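PDB 3A32: probable threonyl-tRNA synthetase 1 from Aeropyrum pernix, which probably activates threonine with ATP to form threonyl adenylate and transfers it to tRNA(Thr), but probably cannot deacylate mischarged seryl-tRNA(Thr). Local coordinates for residues Arg66-Val71 and Ala165-Pro170; Ile175-Asp180 and Tyr307-Ala312. All blocks are in the same frame, centred on the assembly; numbering follows the deposited sequence.

Contact 1 of 2, residues Arg66-Val71 and Ala165-Pro170; sequences RGYYVV and AHIIVP. With ZN (zinc ion), chain G.
The methyl group of Ala165 lies against the ring of Tyr68, with CB 3.6 Å from CE1 of the tyrosine, in the mixed, largely antiparallel sheet of a class II aminoacyl-tRNA synthetase core. Strand 69-70, at one edge of this sheet within the chain, and strand 159-170 are separated by strand 134-143, so the contact is made by side chains reaching over the intervening strand, where the Tyr68 ring also packs on Phe137. Next along the strand, His166 turns to the other face of the sheet and binds the zinc ion through NE2 at 2.0 Å. Its ND1 is hydrogen-bonded to His115, which leaves both ring nitrogens engaged and fixes the rotation of the imidazole. Ile167 returns to the Tyr68 face, beneath helix 174-191. Its CG1 stands beside the backbone N (chi1 -51°) and the chain then runs out extended, carrying the terminal methyl to the phenol end of the tyrosine. The hydroxyl of this buried tyrosine is hydrogen-bonded to Glu184 of the helix and to Arg311 of strand 306-316. The Ile167 methyl CD1 meets the ring obliquely, 4.2 Å from Tyr68 CE1 and 4.0 Å from Tyr68 OH.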
loop_
_atom_site.group_PDB
_atom_site.type_symbol
_atom_site.label_atom_id
_atom_site.label_comp_id
_atom_site.label_asym_id
_atom_site.label_seq_id
_atom_site.Cartn_x
_atom_site.Cartn_y
_atom_site.Cartn_z
ATOM N N ARG A 66 -14.611 -3.966 8.962
ATOM C CA ARG A 66 -15.174 -3.383 10.142
ATOM C C ARG A 66 -15.986 -2.102 9.846
ATOM O O ARG A 66 -16.454 -1.473 10.764
ATOM C CB ARG A 66 -14.024 -3.031 11.132
ATOM C CG ARG A 66 -13.137 -4.227 11.616
ATOM C CD ARG A 66 -13.864 -5.227 12.525
ATOM N NE ARG A 66 -14.382 -4.496 13.673
ATOM C CZ ARG A 66 -14.865 -5.024 14.813
ATOM N NH1 ARG A 66 -14.903 -6.344 15.000
ATOM N NH2 ARG A 66 -15.294 -4.201 15.780
ATOM N N GLY A 67 -16.125 -1.710 8.586
ATOM C CA GLY A 67 -17.006 -0.618 8.226
ATOM C C GLY A 67 -16.355 0.734 7.978
ATOM O O GLY A 67 -17.072 1.760 7.906
ATOM N N TYR A 68 -15.028 0.766 7.871
ATOM C CA TYR A 68 -14.318 2.000 7.572
ATOM C C TYR A 68 -14.150 2.079 6.090
ATOM O O TYR A 68 -13.874 1.107 5.436
ATOM C CB TYR A 68 -12.897 2.040 8.176
ATOM C CG TYR A 68 -12.801 2.073 9.694
ATOM C CD1 TYR A 68 -12.443 3.246 10.384
ATOM C CD2 TYR A 68 -13.018 0.884 10.450
ATOM C CE1 TYR A 68 -12.349 3.249 11.767
ATOM C CE2 TYR A 68 -12.931 0.876 11.840
ATOM C CZ TYR A 68 -12.596 2.046 12.492
ATOM O OH TYR A 68 -12.489 1.988 13.862
ATOM N N TYR A 69 -14.274 3.274 5.566
ATOM C CA TYR A 69 -13.868 3.526 4.216
ATOM C C TYR A 69 -12.367 3.700 4.215
ATOM O O TYR A 69 -11.842 4.475 5.005
ATOM C CB TYR A 69 -14.485 4.799 3.777
ATOM C CG TYR A 69 -15.971 4.832 3.850
ATOM C CD1 TYR A 69 -16.752 3.960 3.080
ATOM C CD2 TYR A 69 -16.629 5.814 4.629
ATOM C CE1 TYR A 69 -18.146 4.020 3.136
ATOM C CE2 TYR A 69 -18.006 5.882 4.673
ATOM C CZ TYR A 69 -18.750 4.995 3.925
ATOM O OH TYR A 69 -20.103 5.076 3.959
ATOM N N VAL A 70 -11.674 2.983 3.333
ATOM C CA VAL A 70 -10.236 3.191 3.218
ATOM C C VAL A 70 -9.897 4.249 2.215
ATOM O O VAL A 70 -10.521 4.327 1.145
ATOM C CB VAL A 70 -9.436 1.886 3.015
ATOM C CG1 VAL A 70 -9.834 0.885 4.181
ATOM C CG2 VAL A 70 -9.639 1.309 1.647
ATOM N N VAL A 71 -8.951 5.103 2.588
ATOM C CA VAL A 71 -8.587 6.207 1.768
ATOM C C VAL A 71 -7.078 6.409 1.761
ATOM O O VAL A 71 -6.320 5.824 2.560
ATOM C CB VAL A 71 -9.342 7.525 2.153
ATOM C CG1 VAL A 71 -10.867 7.300 2.114
ATOM C CG2 VAL A 71 -8.869 8.068 3.496
ATOM N N ALA A 165 -7.511 6.819 11.768
ATOM C CA ALA A 165 -8.892 6.851 11.320
ATOM C C ALA A 165 -9.585 8.001 11.998
ATOM O O ALA A 165 -9.128 8.478 13.048
ATOM C CB ALA A 165 -9.589 5.522 11.616
ATOM N N HIS A 166 -10.644 8.476 11.369
ATOM C CA HIS A 166 -11.501 9.487 11.916
ATOM C C HIS A 166 -12.948 9.025 11.877
ATOM O O HIS A 166 -13.400 8.393 10.908
ATOM C CB HIS A 166 -11.261 10.841 11.212
ATOM C CG HIS A 166 -9.886 11.365 11.473
ATOM N ND1 HIS A 166 -8.809 11.034 10.684
ATOM C CD2 HIS A 166 -9.385 12.058 12.517
ATOM C CE1 HIS A 166 -7.711 11.557 11.188
ATOM N NE2 HIS A 166 -8.032 12.190 12.298
ATOM N N ILE A 167 -13.657 9.307 12.965
ATOM C CA ILE A 167 -15.015 8.860 13.124
ATOM C C ILE A 167 -15.897 10.036 13.498
ATOM O O ILE A 167 -15.619 10.772 14.453
ATOM C CB ILE A 167 -15.113 7.766 14.210
ATOM C CG1 ILE A 167 -14.095 6.676 13.946
ATOM C CG2 ILE A 167 -16.573 7.169 14.322
ATOM C CD1 ILE A 167 -14.407 5.406 14.746
ATOM N N ILE A 168 -16.963 10.219 12.738
ATOM C CA ILE A 168 -17.999 11.205 13.067
ATOM C C ILE A 168 -19.245 10.420 13.483
ATOM O O ILE A 168 -19.875 9.761 12.651
ATOM C CB ILE A 168 -18.263 12.122 11.849
ATOM C CG1 ILE A 168 -16.953 12.821 11.494
ATOM C CG2 ILE A 168 -19.438 13.089 12.113
ATOM C CD1 ILE A 168 -16.969 13.715 10.279
ATOM N N VAL A 169 -19.556 10.449 14.778
ATOM C CA VAL A 169 -20.550 9.523 15.345
ATOM C C VAL A 169 -21.632 10.271 16.156
ATOM O O VAL A 169 -21.272 11.070 17.025
ATOM C CB VAL A 169 -19.901 8.427 16.255
ATOM C CG1 VAL A 169 -18.920 8.992 17.199
ATOM C CG2 VAL A 169 -20.946 7.711 16.992
ATOM N N PRO A 170 -22.943 10.045 15.850
ATOM C CA PRO A 170 -24.000 10.718 16.632
ATOM C C PRO A 170 -23.972 10.256 18.060
ATOM O O PRO A 170 -23.493 9.152 18.336
ATOM C CB PRO A 170 -25.291 10.202 15.981
ATOM C CG PRO A 170 -24.894 9.847 14.590
ATOM C CD PRO A 170 -23.530 9.207 14.785
HETATM ZN ZN ZN G . -6.602 12.964 13.438
HETATM O O HOH W 1 -5.524 11.303 13.855
#

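Contact 2 of 2, residues Ile175-Asp180 and Tyr307-Ala312; sequences IDVVYD and YIIHRA. With ZN (zinc ion), chain G.
Ile309 puts its terminal methyl against two successive valines of helix 174-191, with CD1 4.3 Å from CG1 of Val177 and 4.4 Å from CG2 of Val178. The CG1 branch of the isoleucine lies beside the backbone N (chi1 -66°) and runs out extended (chi2 170°), which carries CD1 toward the helix. The backbones stay well apart, the nearest CA atoms, those of Val178 and Ile309, being 9.1 Å from each other. This is helix-on-sheet packing in the class II synthetase core, and the surface buried between the two segments is small, 71 Å².

Neighbouring elements complete the apolar layer. Ile309 also touches Ile281 and Phe283 of strand 273-284, while Val178 packs on Ile281 and on Ala235 of helix 222-243, and Val177 rests on Val169 of strand 159-170.

His310, the next residue along the strand, faces the other side of the sheet. Its ND1 binds the zinc ion at 2.1 Å, and a water 2.0 Å from the metal joins Cys112 and His166 in the coordination shell. NE2, the other ring nitrogen, is hydrogen-bonded to OD2 of Asp284, a second-shell carboxylate that holds the imidazole in its orientation and may make it a stronger electron donor to the metal. Ile309 and His310 thus point to opposite faces of the sheet and do chemically distinct work: contact with the helix is apolar, made by loose van der Waals approach of buried methyl groups, whereas the histidine offers a directional nitrogen ligand to the zinc ion.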
loop_
_atom_site.group_PDB
_atom_site.type_symbol
_atom_site.label_atom_id
_atom_site.label_comp_id
_atom_site.label_asym_id
_atom_site.label_seq_id
_atom_site.Cartn_x
_atom_site.Cartn_y
_atom_site.Cartn_z
ATOM N N ILE A 175 -20.878 5.492 22.455
ATOM C CA ILE A 175 -20.349 4.494 23.394
ATOM C C ILE A 175 -19.933 3.197 22.651
ATOM O O ILE A 175 -18.833 2.637 22.886
ATOM C CB ILE A 175 -21.351 4.206 24.579
ATOM C CG1 ILE A 175 -21.530 5.448 25.487
ATOM C CG2 ILE A 175 -20.939 2.952 25.361
ATOM C CD1 ILE A 175 -22.735 5.376 26.489
ATOM N N ASP A 176 -20.786 2.747 21.737
ATOM C CA ASP A 176 -20.520 1.543 20.946
ATOM C C ASP A 176 -19.275 1.701 20.046
ATOM O O ASP A 176 -18.508 0.747 19.855
ATOM C CB ASP A 176 -21.719 1.243 20.036
ATOM C CG ASP A 176 -22.927 0.551 20.770
ATOM O OD1 ASP A 176 -22.847 0.105 21.920
ATOM O OD2 ASP A 176 -24.003 0.478 20.158
ATOM N N VAL A 177 -19.121 2.882 19.447
ATOM C CA VAL A 177 -17.996 3.181 18.610
ATOM C C VAL A 177 -16.693 3.120 19.404
ATOM O O VAL A 177 -15.719 2.481 18.969
ATOM C CB VAL A 177 -18.188 4.564 17.924
ATOM C CG1 VAL A 177 -16.854 5.177 17.557
ATOM C CG2 VAL A 177 -19.132 4.435 16.671
ATOM N N VAL A 178 -16.691 3.740 20.594
ATOM C CA VAL A 178 -15.534 3.707 21.491
ATOM C C VAL A 178 -15.156 2.286 21.867
ATOM O O VAL A 178 -13.960 1.900 21.832
ATOM C CB VAL A 178 -15.710 4.639 22.777
ATOM C CG1 VAL A 178 -14.464 4.546 23.710
ATOM C CG2 VAL A 178 -15.884 6.060 22.364
ATOM N N TYR A 179 -16.176 1.510 22.246
ATOM C CA TYR A 179 -15.997 0.137 22.631
ATOM C C TYR A 179 -15.447 -0.685 21.455
ATOM O O TYR A 179 -14.501 -1.445 21.624
ATOM C CB TYR A 179 -17.317 -0.442 23.159
ATOM C CG TYR A 179 -17.172 -1.868 23.620
ATOM C CD1 TYR A 179 -16.611 -2.173 24.882
ATOM C CD2 TYR A 179 -17.560 -2.918 22.787
ATOM C CE1 TYR A 179 -16.445 -3.500 25.272
ATOM C CE2 TYR A 179 -17.423 -4.229 23.179
ATOM C CZ TYR A 179 -16.879 -4.508 24.401
ATOM O OH TYR A 179 -16.745 -5.830 24.721
ATOM N N ASP A 180 -16.041 -0.525 20.273
ATOM C CA ASP A 180 -15.641 -1.234 19.083
ATOM C C ASP A 180 -14.189 -0.995 18.700
ATOM O O ASP A 180 -13.524 -1.929 18.211
ATOM C CB ASP A 180 -16.532 -0.851 17.901
ATOM C CG ASP A 180 -17.977 -1.471 18.006
ATOM O OD1 ASP A 180 -18.242 -2.307 18.889
ATOM O OD2 ASP A 180 -18.840 -1.112 17.178
ATOM N N TYR A 307 -20.114 13.554 17.793
ATOM C CA TYR A 307 -18.709 13.602 18.219
ATOM C C TYR A 307 -17.761 13.321 17.073
ATOM O O TYR A 307 -18.082 12.539 16.174
ATOM C CB TYR A 307 -18.457 12.605 19.388
ATOM C CG TYR A 307 -19.316 12.944 20.596
ATOM C CD1 TYR A 307 -18.897 13.900 21.532
ATOM C CD2 TYR A 307 -20.589 12.372 20.751
ATOM C CE1 TYR A 307 -19.706 14.247 22.595
ATOM C CE2 TYR A 307 -21.400 12.704 21.812
ATOM C CZ TYR A 307 -20.949 13.653 22.730
ATOM O OH TYR A 307 -21.756 13.990 23.789
ATOM N N ILE A 308 -16.593 13.961 17.138
ATOM C CA ILE A 308 -15.501 13.778 16.203
ATOM C C ILE A 308 -14.342 13.071 16.935
ATOM O O ILE A 308 -13.884 13.500 18.021
ATOM C CB ILE A 308 -15.044 15.122 15.599
ATOM C CG1 ILE A 308 -15.952 15.583 14.464
ATOM C CG2 ILE A 308 -13.674 14.966 14.957
ATOM C CD1 ILE A 308 -17.431 15.925 14.796
ATOM N N ILE A 309 -13.889 11.964 16.355
ATOM C CA ILE A 309 -12.882 11.171 17.003
ATOM C C ILE A 309 -11.698 10.929 16.057
ATOM O O ILE A 309 -11.886 10.608 14.887
ATOM C CB ILE A 309 -13.485 9.819 17.532
ATOM C CG1 ILE A 309 -14.495 10.082 18.642
ATOM C CG2 ILE A 309 -12.369 8.856 17.999
ATOM C CD1 ILE A 309 -15.331 8.884 19.075
ATOM N N HIS A 310 -10.500 11.124 16.587
ATOM C CA HIS A 310 -9.247 10.623 16.016
ATOM C C HIS A 310 -8.966 9.306 16.731
ATOM O O HIS A 310 -9.114 9.245 17.948
ATOM C CB HIS A 310 -8.072 11.509 16.433
ATOM C CG HIS A 310 -8.244 12.974 16.167
ATOM N ND1 HIS A 310 -7.647 13.603 15.100
ATOM C CD2 HIS A 310 -8.882 13.948 16.869
ATOM C CE1 HIS A 310 -7.917 14.895 15.145
ATOM N NE2 HIS A 310 -8.655 15.131 16.218
ATOM N N ARG A 311 -8.539 8.262 16.016
ATOM C CA ARG A 311 -8.156 7.017 16.693
ATOM C C ARG A 311 -7.072 6.270 15.943
ATOM O O ARG A 311 -7.081 6.255 14.732
ATOM C CB ARG A 311 -9.381 6.119 16.931
ATOM C CG ARG A 311 -10.268 5.784 15.714
ATOM C CD ARG A 311 -10.053 4.351 15.177
ATOM N NE ARG A 311 -8.806 4.122 14.431
ATOM C CZ ARG A 311 -8.454 2.941 13.905
ATOM N NH1 ARG A 311 -9.259 1.874 14.021
ATOM N NH2 ARG A 311 -7.304 2.822 13.246
ATOM N N ALA A 312 -6.119 5.664 16.647
ATOM C CA ALA A 312 -5.239 4.672 16.032
ATOM C C ALA A 312 -5.237 3.477 16.962
ATOM O O ALA A 312 -5.458 3.660 18.139
ATOM C CB ALA A 312 -3.822 5.239 15.846
HETATM ZN ZN ZN G . -6.602 12.964 13.438
HETATM O O HOH W 1 -5.524 11.303 13.855
#

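How the contacts relate
Contacts 1 and 2 have centres about 9 Å apart and meet along the neighbouring antiparallel strands 159-170 and 306-316. Ile309 N lies 2.8 Å from Ile167 O, and Tyr307 N 2.8 Å from Val169 O, both probable hydrogen bonds. On the helix face the two apolar clusters merge, with Ile167 CD1 3.7 Å from Val177 CG1. On the other face each contact contributes one histidine to the same zinc ion, His166 NE2 and His310 ND1 being 3.2 Å apart with ring planes at about 75°. Cys112 completes the protein ligands, and the shared water takes a site on the metal where, as in bacterial threonyl-tRNA synthetases, substrate threonine probably binds.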